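Local atomic coordinates of putative O-Methyltransferase (Corynebacterium glutamicum, PDB entry 3DR5), a protein that probably acts as an S-adenosyl-L-methionine-dependent O-methyltransferase, transferring a methyl group to an oxygen of a substrate that is not known. Residues 24-29 with 34-39; 70-75 with 102-107; 95-100 with 111-116. All coordinates share one frame; numbering follows the deposited sequence.

Contact 1. Residues 24-29 with 34-39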
ATOM      1  N   ARG A  24      23.459  -3.005   0.286  1.00 39.08           N
ATOM      2  CA  ARG A  24      24.358  -3.471   1.331  1.00 40.86           C
ATOM      3  C   ARG A  24      23.542  -4.172   2.427  1.00 40.75           C
ATOM      4  O   ARG A  24      23.908  -5.261   2.888  1.00 40.53           O
ATOM      5  CB  ARG A  24      25.143  -2.274   1.895  1.00 41.74           C
ATOM      6  CG  ARG A  24      26.009  -2.570   3.104  1.00 49.23           C
ATOM      7  CD  ARG A  24      27.030  -3.662   2.832  1.00 54.35           C
ATOM      8  NE  ARG A  24      28.242  -3.446   3.619  1.00 59.94           N
ATOM      9  CZ  ARG A  24      28.976  -4.417   4.143  1.00 59.09           C
ATOM     10  NH1 ARG A  24      28.618  -5.681   3.966  1.00 62.71           N
ATOM     11  NH2 ARG A  24      30.059  -4.125   4.849  1.00 60.22           N
ATOM     12  N   ALA A  25      22.435  -3.552   2.834  1.00 40.03           N
ATOM     13  CA  ALA A  25      21.577  -4.127   3.864  1.00 40.19           C
ATOM     14  C   ALA A  25      20.957  -5.455   3.416  1.00 40.52           C
ATOM     15  O   ALA A  25      20.733  -6.352   4.238  1.00 41.05           O
ATOM     16  CB  ALA A  25      20.481  -3.130   4.249  1.00 40.91           C
ATOM     17  N   ARG A  26      20.684  -5.582   2.118  1.00 40.54           N
ATOM     18  CA  ARG A  26      20.106  -6.809   1.569  1.00 40.67           C
ATOM     19  C   ARG A  26      21.188  -7.896   1.516  1.00 41.44           C
ATOM     20  O   ARG A  26      20.908  -9.079   1.714  1.00 43.15           O
ATOM     21  CB  ARG A  26      19.552  -6.548   0.165  1.00 40.06           C
ATOM     22  CG  ARG A  26      18.661  -7.659  -0.365  1.00 41.06           C
ATOM     23  CD  ARG A  26      17.862  -7.182  -1.572  1.00 39.59           C
ATOM     24  NE  ARG A  26      16.740  -6.318  -1.207  1.00 36.02           N
ATOM     25  CZ  ARG A  26      15.645  -6.747  -0.584  1.00 35.63           C
ATOM     26  NH1 ARG A  26      15.533  -8.027  -0.262  1.00 33.06           N
ATOM     27  NH2 ARG A  26      14.663  -5.900  -0.297  1.00 31.51           N
ATOM     28  N   GLU A  27      22.428  -7.496   1.248  1.00 43.09           N
ATOM     29  CA  GLU A  27      23.531  -8.448   1.210  1.00 45.53           C
ATOM     30  C   GLU A  27      23.788  -8.913   2.646  1.00 44.47           C
ATOM     31  O   GLU A  27      23.924 -10.111   2.906  1.00 44.94           O
ATOM     32  CB  GLU A  27      24.790  -7.789   0.647  1.00 47.21           C
ATOM     33  CG  GLU A  27      25.411  -8.551  -0.515  1.00 56.44           C
ATOM     34  CD  GLU A  27      25.962  -9.908  -0.109  1.00 64.19           C
ATOM     35  OE1 GLU A  27      25.181 -10.880  -0.008  1.00 65.65           O
ATOM     36  OE2 GLU A  27      27.188  -9.991   0.120  1.00 68.30           O
ATOM     37  N   ASP A  28      23.856  -7.965   3.582  1.00 43.22           N
ATOM     38  CA  ASP A  28      24.085  -8.307   4.988  1.00 42.84           C
ATOM     39  C   ASP A  28      23.055  -9.308   5.507  1.00 42.31           C
ATOM     40  O   ASP A  28      23.419 -10.306   6.127  1.00 42.99           O
ATOM     41  CB  ASP A  28      24.066  -7.053   5.865  1.00 41.28           C
ATOM     42  CG  ASP A  28      25.323  -6.220   5.716  1.00 42.74           C
ATOM     43  OD1 ASP A  28      26.234  -6.663   4.984  1.00 44.72           O
ATOM     44  OD2 ASP A  28      25.406  -5.130   6.330  1.00 45.45           O
ATOM     45  N   ALA A  29      21.776  -9.048   5.250  1.00 41.52           N
ATOM     46  CA  ALA A  29      20.712  -9.939   5.717  1.00 40.18           C
ATOM     47  C   ALA A  29      20.871 -11.348   5.172  1.00 39.57           C
ATOM     48  O   ALA A  29      20.670 -12.330   5.893  1.00 39.63           O
ATOM     49  CB  ALA A  29      19.336  -9.380   5.331  1.00 40.56           C
ATOM     50  N   LEU A  34      18.955 -13.883   7.487  1.00 38.38           N
ATOM     51  CA  LEU A  34      17.810 -13.172   8.061  1.00 38.59           C
ATOM     52  C   LEU A  34      16.650 -13.002   7.087  1.00 37.66           C
ATOM     53  O   LEU A  34      16.863 -12.860   5.887  1.00 39.17           O
ATOM     54  CB  LEU A  34      18.249 -11.787   8.547  1.00 38.83           C
ATOM     55  CG  LEU A  34      19.494 -11.706   9.434  1.00 38.72           C
ATOM     56  CD1 LEU A  34      19.895 -10.253   9.653  1.00 40.78           C
ATOM     57  CD2 LEU A  34      19.216 -12.387  10.758  1.00 38.26           C
ATOM     58  N   PRO A  35      15.410 -13.015   7.601  1.00 38.39           N
ATOM     59  CA  PRO A  35      14.200 -12.854   6.784  1.00 39.03           C
ATOM     60  C   PRO A  35      14.187 -11.423   6.245  1.00 40.77           C
ATOM     61  O   PRO A  35      14.062 -10.466   7.015  1.00 41.07           O
ATOM     62  CB  PRO A  35      13.055 -13.081   7.775  1.00 39.92           C
ATOM     63  CG  PRO A  35      13.711 -13.686   9.002  1.00 39.36           C
ATOM     64  CD  PRO A  35      15.081 -13.106   9.032  1.00 37.58           C
ATOM     65  N   ALA A  36      14.296 -11.282   4.925  1.00 41.01           N
ATOM     66  CA  ALA A  36      14.333  -9.960   4.298  1.00 40.99           C
ATOM     67  C   ALA A  36      13.276  -9.751   3.219  1.00 40.41           C
ATOM     68  O   ALA A  36      13.336 -10.378   2.163  1.00 41.47           O
ATOM     69  CB  ALA A  36      15.713  -9.712   3.708  1.00 39.29           C
ATOM     70  N   PRO A  37      12.313  -8.852   3.467  1.00 39.76           N
ATOM     71  CA  PRO A  37      11.250  -8.564   2.496  1.00 37.91           C
ATOM     72  C   PRO A  37      11.880  -8.179   1.165  1.00 36.44           C
ATOM     73  O   PRO A  37      12.896  -7.477   1.146  1.00 35.90           O
ATOM     74  CB  PRO A  37      10.507  -7.381   3.124  1.00 38.50           C
ATOM     75  CG  PRO A  37      10.762  -7.532   4.583  1.00 40.52           C
ATOM     76  CD  PRO A  37      12.197  -7.996   4.661  1.00 40.07           C
ATOM     77  N   ASP A  38      11.277  -8.612   0.058  1.00 34.43           N
ATOM     78  CA  ASP A  38      11.825  -8.286  -1.257  1.00 34.87           C
ATOM     79  C   ASP A  38      11.706  -6.793  -1.574  1.00 35.84           C
ATOM     80  O   ASP A  38      11.153  -6.021  -0.789  1.00 34.82           O
ATOM     81  CB  ASP A  38      11.164  -9.154  -2.359  1.00 35.43           C
ATOM     82  CG  ASP A  38       9.679  -8.878  -2.540  1.00 37.24           C
ATOM     83  OD1 ASP A  38       9.081  -8.170  -1.700  1.00 39.36           O
ATOM     84  OD2 ASP A  38       9.112  -9.380  -3.541  1.00 41.15           O
ATOM     85  N   GLU A  39      12.231  -6.394  -2.728  1.00 35.27           N
ATOM     86  CA  GLU A  39      12.222  -4.997  -3.134  1.00 35.36           C
ATOM     87  C   GLU A  39      10.842  -4.371  -3.258  1.00 34.78           C
ATOM     88  O   GLU A  39      10.660  -3.203  -2.916  1.00 35.10           O
ATOM     89  CB  GLU A  39      12.976  -4.838  -4.453  1.00 36.46           C
ATOM     90  CG  GLU A  39      12.924  -3.437  -5.065  1.00 39.24           C
ATOM     91  CD  GLU A  39      13.551  -2.372  -4.182  1.00 42.52           C
ATOM     92  OE1 GLU A  39      14.578  -2.665  -3.538  1.00 46.69           O
ATOM     93  OE2 GLU A  39      13.027  -1.236  -4.143  1.00 44.19           O
TER
HETATM   94  O   HOH W   1      16.405  -4.623  -3.392  1.00 34.52           O
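The guanidinium group of R26 meets the backbone carbonyl of P37 end-on, with both terminal nitrogens on the one oxygen. NH2 makes the shorter and straighter bond, 2.8 Å from NH2 of R26 to O of P37 at 153°, and lies in the carbonyl plane. NH1 of R26 reaches the same P37 O over 3.0 Å with a more bent geometry, from above the carbonyl plane. That oxygen is close to the guanidinium plane, and the two unequal bonds to it hold the orientation of the group. The side chain gets there by holding CG anti to the backbone N (chi1 -167°) and bending at chi3. NE of R26 donates weakly to a water 2.8 Å away, and this water donates to OE1 of E39, an oxygen that is also bonded to Y73.

The contact closes the loop joining helix 20-31 to helix 39-51, ahead of the first strand of the Rossmann-like fold of the methyltransferase family. D38 sits at the N-cap of the second helix: its side chain caps a backbone N there, and its OD1 bonds OG1 of T41. At the start of the loop the backbone N of L34 donates to O of A29 over 2.8 Å, tying the loop to the last turns of the first helix. Beside this bond the methyl of A29 touches two loop side chains: A29 CB is 4.0 Å from CB of A36 and 4.2 Å from CB of L34. L34 CD1 reaches back over CA of A29.

Contact 2. Residues 70-75 with 102-107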
ATOM      1  N   VAL A  70      14.749  -3.162   6.308  1.00 33.16           N
ATOM      2  CA  VAL A  70      13.398  -2.631   6.475  1.00 34.67           C
ATOM      3  C   VAL A  70      13.395  -1.138   6.828  1.00 34.31           C
ATOM      4  O   VAL A  70      12.655  -0.356   6.221  1.00 33.10           O
ATOM      5  CB  VAL A  70      12.646  -3.418   7.580  1.00 35.05           C
ATOM      6  CG1 VAL A  70      11.339  -2.706   7.960  1.00 37.65           C
ATOM      7  CG2 VAL A  70      12.354  -4.822   7.095  1.00 33.13           C
ATOM      8  N   GLY A  71      14.224  -0.770   7.808  1.00 32.90           N
ATOM      9  CA  GLY A  71      14.322   0.602   8.274  1.00 30.68           C
ATOM     10  C   GLY A  71      14.703   1.615   7.221  1.00 30.85           C
ATOM     11  O   GLY A  71      14.264   2.769   7.267  1.00 31.53           O
ATOM     12  N   LEU A  72      15.548   1.194   6.287  1.00 29.51           N
ATOM     13  CA  LEU A  72      15.992   2.072   5.217  1.00 30.07           C
ATOM     14  C   LEU A  72      14.822   2.420   4.296  1.00 28.95           C
ATOM     15  O   LEU A  72      14.722   3.546   3.802  1.00 29.63           O
ATOM     16  CB  LEU A  72      17.134   1.418   4.421  1.00 28.25           C
ATOM     17  CG  LEU A  72      18.502   1.419   5.132  1.00 28.77           C
ATOM     18  CD1 LEU A  72      19.508   0.598   4.324  1.00 31.04           C
ATOM     19  CD2 LEU A  72      19.012   2.855   5.290  1.00 27.33           C
ATOM     20  N   TYR A  73      13.941   1.455   4.055  1.00 29.65           N
ATOM     21  CA  TYR A  73      12.777   1.690   3.197  1.00 29.58           C
ATOM     22  C   TYR A  73      11.811   2.641   3.888  1.00 28.26           C
ATOM     23  O   TYR A  73      11.239   3.521   3.267  1.00 29.39           O
ATOM     24  CB  TYR A  73      12.062   0.377   2.908  1.00 29.72           C
ATOM     25  CG  TYR A  73      12.746  -0.467   1.875  1.00 29.82           C
ATOM     26  CD1 TYR A  73      12.785  -0.065   0.537  1.00 29.49           C
ATOM     27  CD2 TYR A  73      13.318  -1.690   2.222  1.00 29.76           C
ATOM     28  CE1 TYR A  73      13.372  -0.867  -0.432  1.00 30.20           C
ATOM     29  CE2 TYR A  73      13.911  -2.503   1.261  1.00 28.61           C
ATOM     30  CZ  TYR A  73      13.930  -2.090  -0.057  1.00 29.90           C
ATOM     31  OH  TYR A  73      14.475  -2.912  -1.009  1.00 35.40           O
ATOM     32  N   ILE A  74      11.645   2.447   5.188  1.00 27.05           N
ATOM     33  CA  ILE A  74      10.761   3.275   5.989  1.00 26.50           C
ATOM     34  C   ILE A  74      11.309   4.697   6.118  1.00 26.41           C
ATOM     35  O   ILE A  74      10.570   5.664   5.946  1.00 28.29           O
ATOM     36  CB  ILE A  74      10.547   2.633   7.394  1.00 25.58           C
ATOM     37  CG1 ILE A  74       9.700   1.366   7.251  1.00 23.49           C
ATOM     38  CG2 ILE A  74       9.886   3.625   8.344  1.00 22.85           C
ATOM     39  CD1 ILE A  74       9.374   0.678   8.573  1.00 28.06           C
ATOM     40  N   LEU A  75      12.605   4.822   6.411  1.00 29.11           N
ATOM     41  CA  LEU A  75      13.237   6.133   6.557  1.00 31.04           C
ATOM     42  C   LEU A  75      13.152   6.971   5.283  1.00 31.90           C
ATOM     43  O   LEU A  75      13.110   8.197   5.343  1.00 32.45           O
ATOM     44  CB  LEU A  75      14.699   5.970   7.012  1.00 29.40           C
ATOM     45  CG  LEU A  75      14.826   5.551   8.485  1.00 32.38           C
ATOM     46  CD1 LEU A  75      16.260   5.107   8.796  1.00 30.38           C
ATOM     47  CD2 LEU A  75      14.408   6.722   9.378  1.00 29.98           C
ATOM     48  N   ARG A 102      24.200   4.175   9.779  1.00 46.41           N
ATOM     49  CA  ARG A 102      25.391   5.024   9.793  1.00 48.11           C
ATOM     50  C   ARG A 102      25.950   5.153   8.362  1.00 48.36           C
ATOM     51  O   ARG A 102      26.234   6.263   7.907  1.00 48.43           O
ATOM     52  CB  ARG A 102      26.471   4.413  10.684  1.00 49.29           C
ATOM     53  CG  ARG A 102      27.699   5.300  10.910  1.00 51.02           C
ATOM     54  CD  ARG A 102      28.999   4.493  10.920  1.00 53.05           C
ATOM     55  NE  ARG A 102      28.824   3.147  11.467  1.00 52.14           N
ATOM     56  CZ  ARG A 102      28.418   2.884  12.706  1.00 55.54           C
ATOM     57  NH1 ARG A 102      28.148   3.877  13.543  1.00 53.38           N
ATOM     58  NH2 ARG A 102      28.267   1.627  13.104  1.00 51.50           N
ATOM     59  N   GLU A 103      26.111   4.023   7.664  1.00 48.96           N
ATOM     60  CA  GLU A 103      26.648   4.017   6.304  1.00 49.81           C
ATOM     61  C   GLU A 103      25.744   4.798   5.357  1.00 50.89           C
ATOM     62  O   GLU A 103      26.239   5.591   4.548  1.00 50.34           O
ATOM     63  CB  GLU A 103      26.889   2.569   5.844  1.00 50.09           C
ATOM     64  CG  GLU A 103      28.259   2.066   6.292  1.00 51.67           C
ATOM     65  CD  GLU A 103      28.263   0.582   6.545  1.00 51.76           C
ATOM     66  OE1 GLU A 103      27.610  -0.157   5.771  1.00 48.29           O
ATOM     67  OE2 GLU A 103      28.921   0.152   7.512  1.00 55.16           O
ATOM     68  N   ALA A 104      24.431   4.569   5.441  1.00 51.35           N
ATOM     69  CA  ALA A 104      23.501   5.380   4.664  1.00 52.00           C
ATOM     70  C   ALA A 104      23.759   6.744   5.374  1.00 52.43           C
ATOM     71  O   ALA A 104      24.315   6.791   6.485  1.00 53.80           O
ATOM     72  CB  ALA A 104      22.075   4.928   4.900  1.00 52.52           C
ATOM     73  N   GLY A 105      23.328   7.854   4.799  1.00 51.99           N
ATOM     74  CA  GLY A 105      23.635   9.132   5.429  1.00 52.42           C
ATOM     75  C   GLY A 105      22.815   9.573   6.606  1.00 51.41           C
ATOM     76  O   GLY A 105      22.732  10.767   6.894  1.00 52.46           O
ATOM     77  N   TYR A 106      22.297   8.601   7.344  1.00 49.01           N
ATOM     78  CA  TYR A 106      21.422   8.899   8.463  1.00 48.06           C
ATOM     79  C   TYR A 106      21.958   9.270   9.826  1.00 48.12           C
ATOM     80  O   TYR A 106      22.830   8.605  10.356  1.00 48.28           O
ATOM     81  CB  TYR A 106      20.409   7.768   8.622  1.00 46.71           C
ATOM     82  CG  TYR A 106      19.357   7.670   7.521  1.00 46.02           C
ATOM     83  CD1 TYR A 106      18.317   8.600   7.433  1.00 45.78           C
ATOM     84  CD2 TYR A 106      19.406   6.650   6.564  1.00 45.53           C
ATOM     85  CE1 TYR A 106      17.359   8.521   6.420  1.00 43.89           C
ATOM     86  CE2 TYR A 106      18.457   6.568   5.546  1.00 45.18           C
ATOM     87  CZ  TYR A 106      17.439   7.504   5.482  1.00 47.22           C
ATOM     88  OH  TYR A 106      16.501   7.416   4.480  1.00 44.15           O
ATOM     89  N   SER A 107      21.393  10.336  10.387  1.00 48.48           N
ATOM     90  CA  SER A 107      21.775  10.811  11.705  1.00 49.27           C
ATOM     91  C   SER A 107      21.285   9.835  12.776  1.00 49.37           C
ATOM     92  O   SER A 107      20.237   9.206  12.624  1.00 49.53           O
ATOM     93  CB  SER A 107      21.183  12.204  11.951  1.00 49.50           C
ATOM     94  OG  SER A 107      21.316  12.585  13.307  1.00 52.70           O
TER
HETATM   95  O   HOH W   2      16.814   5.086   3.337  1.00 51.33           O
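L75 and Y106 carry the contact, the leucine lying over one face of the phenol ring. CD1 of L75 stands 4.0 Å from the centroid of the Y106 ring and only 3° off its normal, a CH-pi contact almost exactly over the centre. The ring is brought there with CG anti to the carbonyl carbon (chi1 -70°), and the two side chains run past each other in opposite directions, which leaves CB of L75 at the hydroxyl end, 3.4 Å from OH and 3.5 Å from CZ of Y106. L72, one turn earlier, lies obliquely to the ring: its single methyl CD2 meets both CE2 of Y106, at 3.8 Å, and CB of A104, at 3.7 Å. The hydroxyl, rather than ending against hydrocarbon alone, is joined by a water in the ring plane, 2.6 Å from OH of Y106; this water donates to O of L72. H218, a tag residue of the second subunit, also packs on Y106. The residues after helix 91-103 thus lie against helix 67-77, a pairing of helices that each follow a parallel strand of the sheet, as in the Rossmann-like fold of class I methyltransferases.

Contact 3. Residues 95-100 with 111-116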
ATOM      1  N   ARG A  95      23.991  -4.026  16.192  1.00 37.73           N
ATOM      2  CA  ARG A  95      25.209  -3.540  15.545  1.00 38.04           C
ATOM      3  C   ARG A  95      24.983  -3.523  14.037  1.00 36.71           C
ATOM      4  O   ARG A  95      25.374  -2.579  13.356  1.00 37.54           O
ATOM      5  CB  ARG A  95      26.405  -4.444  15.863  1.00 37.76           C
ATOM      6  CG  ARG A  95      27.242  -3.983  17.039  1.00 41.07           C
ATOM      7  CD  ARG A  95      28.673  -4.499  16.934  1.00 41.47           C
ATOM      8  NE  ARG A  95      29.628  -3.438  16.612  1.00 44.73           N
ATOM      9  CZ  ARG A  95      30.831  -3.646  16.079  1.00 48.22           C
ATOM     10  NH1 ARG A  95      31.236  -4.879  15.799  1.00 43.75           N
ATOM     11  NH2 ARG A  95      31.635  -2.619  15.821  1.00 50.29           N
ATOM     12  N   GLN A  96      24.347  -4.574  13.528  1.00 36.06           N
ATOM     13  CA  GLN A  96      24.065  -4.696  12.097  1.00 36.78           C
ATOM     14  C   GLN A  96      23.207  -3.539  11.580  1.00 37.11           C
ATOM     15  O   GLN A  96      23.476  -2.991  10.509  1.00 38.28           O
ATOM     16  CB  GLN A  96      23.379  -6.050  11.806  1.00 36.09           C
ATOM     17  CG  GLN A  96      24.345  -7.246  11.760  1.00 35.76           C
ATOM     18  CD  GLN A  96      23.660  -8.606  11.924  1.00 37.87           C
ATOM     19  OE1 GLN A  96      22.489  -8.772  11.583  1.00 37.55           O
ATOM     20  NE2 GLN A  96      24.402  -9.588  12.445  1.00 37.71           N
ATOM     21  N   ALA A  97      22.186  -3.171  12.347  1.00 36.86           N
ATOM     22  CA  ALA A  97      21.274  -2.093  11.966  1.00 38.73           C
ATOM     23  C   ALA A  97      21.890  -0.699  12.062  1.00 39.18           C
ATOM     24  O   ALA A  97      21.875   0.055  11.093  1.00 40.70           O
ATOM     25  CB  ALA A  97      20.001  -2.162  12.815  1.00 38.41           C
ATOM     26  N   LYS A  98      22.424  -0.356  13.231  1.00 41.29           N
ATOM     27  CA  LYS A  98      23.043   0.952  13.439  1.00 42.21           C
ATOM     28  C   LYS A  98      24.156   1.220  12.422  1.00 41.35           C
ATOM     29  O   LYS A  98      24.373   2.365  12.010  1.00 41.72           O
ATOM     30  CB  LYS A  98      23.594   1.055  14.863  1.00 42.60           C
ATOM     31  CG  LYS A  98      22.513   1.188  15.941  1.00 46.99           C
ATOM     32  CD  LYS A  98      23.122   1.019  17.333  1.00 50.33           C
ATOM     33  CE  LYS A  98      22.769   2.159  18.275  1.00 52.72           C
ATOM     34  NZ  LYS A  98      21.649   1.823  19.195  1.00 55.75           N
ATOM     35  N   ALA A  99      24.857   0.165  12.015  1.00 40.82           N
ATOM     36  CA  ALA A  99      25.922   0.291  11.029  1.00 40.65           C
ATOM     37  C   ALA A  99      25.303   0.718   9.689  1.00 41.49           C
ATOM     38  O   ALA A  99      25.719   1.712   9.091  1.00 42.92           O
ATOM     39  CB  ALA A  99      26.645  -1.044  10.865  1.00 39.72           C
ATOM     40  N   LEU A 100      24.313  -0.039   9.214  1.00 41.47           N
ATOM     41  CA  LEU A 100      23.654   0.270   7.942  1.00 42.16           C
ATOM     42  C   LEU A 100      23.078   1.689   7.906  1.00 43.10           C
ATOM     43  O   LEU A 100      23.138   2.363   6.874  1.00 44.57           O
ATOM     44  CB  LEU A 100      22.561  -0.767   7.645  1.00 40.19           C
ATOM     45  CG  LEU A 100      23.091  -2.113   7.144  1.00 40.76           C
ATOM     46  CD1 LEU A 100      21.976  -3.149   7.189  1.00 38.21           C
ATOM     47  CD2 LEU A 100      23.640  -1.960   5.715  1.00 39.23           C
ATOM     48  N   VAL A 111      17.040   7.391  14.495  1.00 39.59           N
ATOM     49  CA  VAL A 111      16.808   5.999  14.854  1.00 38.83           C
ATOM     50  C   VAL A 111      16.975   5.711  16.345  1.00 38.15           C
ATOM     51  O   VAL A 111      17.718   6.394  17.046  1.00 37.24           O
ATOM     52  CB  VAL A 111      17.753   5.063  14.068  1.00 38.00           C
ATOM     53  CG1 VAL A 111      17.639   3.641  14.593  1.00 42.01           C
ATOM     54  CG2 VAL A 111      17.410   5.095  12.577  1.00 38.16           C
ATOM     55  N   ARG A 112      16.279   4.682  16.808  1.00 36.98           N
ATOM     56  CA  ARG A 112      16.330   4.269  18.194  1.00 36.33           C
ATOM     57  C   ARG A 112      16.267   2.742  18.211  1.00 35.66           C
ATOM     58  O   ARG A 112      15.338   2.149  17.649  1.00 36.99           O
ATOM     59  CB  ARG A 112      15.126   4.879  18.922  1.00 36.34           C
ATOM     60  CG  ARG A 112      14.861   4.350  20.304  1.00 37.42           C
ATOM     61  CD  ARG A 112      13.357   4.290  20.532  1.00 40.20           C
ATOM     62  NE  ARG A 112      12.958   4.932  21.779  1.00 45.44           N
ATOM     63  CZ  ARG A 112      11.696   5.091  22.166  1.00 48.74           C
ATOM     64  NH1 ARG A 112      10.695   4.653  21.406  1.00 49.80           N
ATOM     65  NH2 ARG A 112      11.439   5.687  23.319  1.00 49.68           N
ATOM     66  N   PHE A 113      17.242   2.098  18.846  1.00 34.58           N
ATOM     67  CA  PHE A 113      17.229   0.643  18.901  1.00 35.15           C
ATOM     68  C   PHE A 113      16.950   0.132  20.312  1.00 35.07           C
ATOM     69  O   PHE A 113      17.619   0.512  21.275  1.00 37.67           O
ATOM     70  CB  PHE A 113      18.553   0.057  18.395  1.00 34.40           C
ATOM     71  CG  PHE A 113      18.422  -1.348  17.848  1.00 36.00           C
ATOM     72  CD1 PHE A 113      18.467  -1.583  16.473  1.00 36.27           C
ATOM     73  CD2 PHE A 113      18.202  -2.423  18.701  1.00 32.65           C
ATOM     74  CE1 PHE A 113      18.284  -2.873  15.957  1.00 33.82           C
ATOM     75  CE2 PHE A 113      18.022  -3.713  18.202  1.00 34.72           C
ATOM     76  CZ  PHE A 113      18.063  -3.941  16.825  1.00 33.01           C
ATOM     77  N   LEU A 114      15.946  -0.723  20.438  1.00 35.24           N
ATOM     78  CA  LEU A 114      15.609  -1.293  21.736  1.00 35.75           C
ATOM     79  C   LEU A 114      16.001  -2.780  21.735  1.00 36.12           C
ATOM     80  O   LEU A 114      15.331  -3.615  21.114  1.00 33.29           O
ATOM     81  CB  LEU A 114      14.103  -1.142  22.031  1.00 35.98           C
ATOM     82  CG  LEU A 114      13.487   0.252  21.841  1.00 35.98           C
ATOM     83  CD1 LEU A 114      12.003   0.220  22.181  1.00 30.83           C
ATOM     84  CD2 LEU A 114      14.209   1.258  22.725  1.00 37.70           C
ATOM     85  N   LEU A 115      17.099  -3.088  22.425  1.00 36.66           N
ATOM     86  CA  LEU A 115      17.612  -4.454  22.547  1.00 36.42           C
ATOM     87  C   LEU A 115      16.672  -5.225  23.477  1.00 37.94           C
ATOM     88  O   LEU A 115      16.957  -5.397  24.668  1.00 37.92           O
ATOM     89  CB  LEU A 115      19.008  -4.450  23.176  1.00 36.58           C
ATOM     90  CG  LEU A 115      20.246  -4.963  22.439  1.00 37.22           C
ATOM     91  CD1 LEU A 115      21.228  -5.488  23.497  1.00 32.33           C
ATOM     92  CD2 LEU A 115      19.894  -6.082  21.451  1.00 31.00           C
ATOM     93  N   SER A 116      15.564  -5.714  22.933  1.00 38.17           N
ATOM     94  CA  SER A 116      14.574  -6.424  23.737  1.00 39.28           C
ATOM     95  C   SER A 116      13.750  -7.384  22.897  1.00 41.12           C
ATOM     96  O   SER A 116      13.820  -7.367  21.660  1.00 40.46           O
ATOM     97  CB  SER A 116      13.597  -5.440  24.368  1.00 40.19           C
ATOM     98  OG  SER A 116      14.003  -4.087  24.204  1.00 42.22           O
TER
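Apolar contact is made by A97 and F113, helix against strand. CB of A97 points at the strand and comes 3.7 Å from CE1 and 4.0 Å from CD1 of F113, meeting the ring at a slant rather than squarely over it. F113 holds CG anti to its backbone N (chi1 -154°), and in this setting the CD1-CE1 side of the ring is the part that meets the alanine.

A lysine supplies the second kind of contact. K98, one residue on, leaves the helix with an extended start and then bends at chi3 and chi4, and these bends bring its NZ against the strand, 3.7 Å from CB of F113. It is therefore the end of the lysine chain, not its aliphatic middle, that touches the base of the phenylalanine side chain, and the two side chains cross at a slant; the interaction is van der Waals in kind.

Among its neighbours the pair closes a right-handed beta-alpha-beta crossover unit: strand 83-87, helix 91-103 and strand 111-114. R112 and L114 are bonded by backbone to strand 83-87, F113 also touches C86 and D88, and L100, a turn further along the helix than A97, packs against R24, A25 and D28 of helix 20-31.

Overall arrangement
Helix 20-31 of contact 1 covers helices 67-77 and 91-103, which lie on the parallel part of the sheet, whose strand order 3-2-1-4-5-7-6 marks class I methyltransferases. Contacts 1 and 2, with centres about 13 Å apart, meet at Y73, whose OH is 2.5 Å from OE1 of E39 and 3.1 Å from NH2 of R26, both probable hydrogen bonds. Contact 3 lies about 15 Å from contact 1, centre to centre; there CD1 of L34 packs on OE1 of Q96 at 3.6 Å. Contacts 2 and 3, about 11 Å apart between centres, share helix 91-103, and CD1 of L75 touches CG2 of V111 at 4.0 Å.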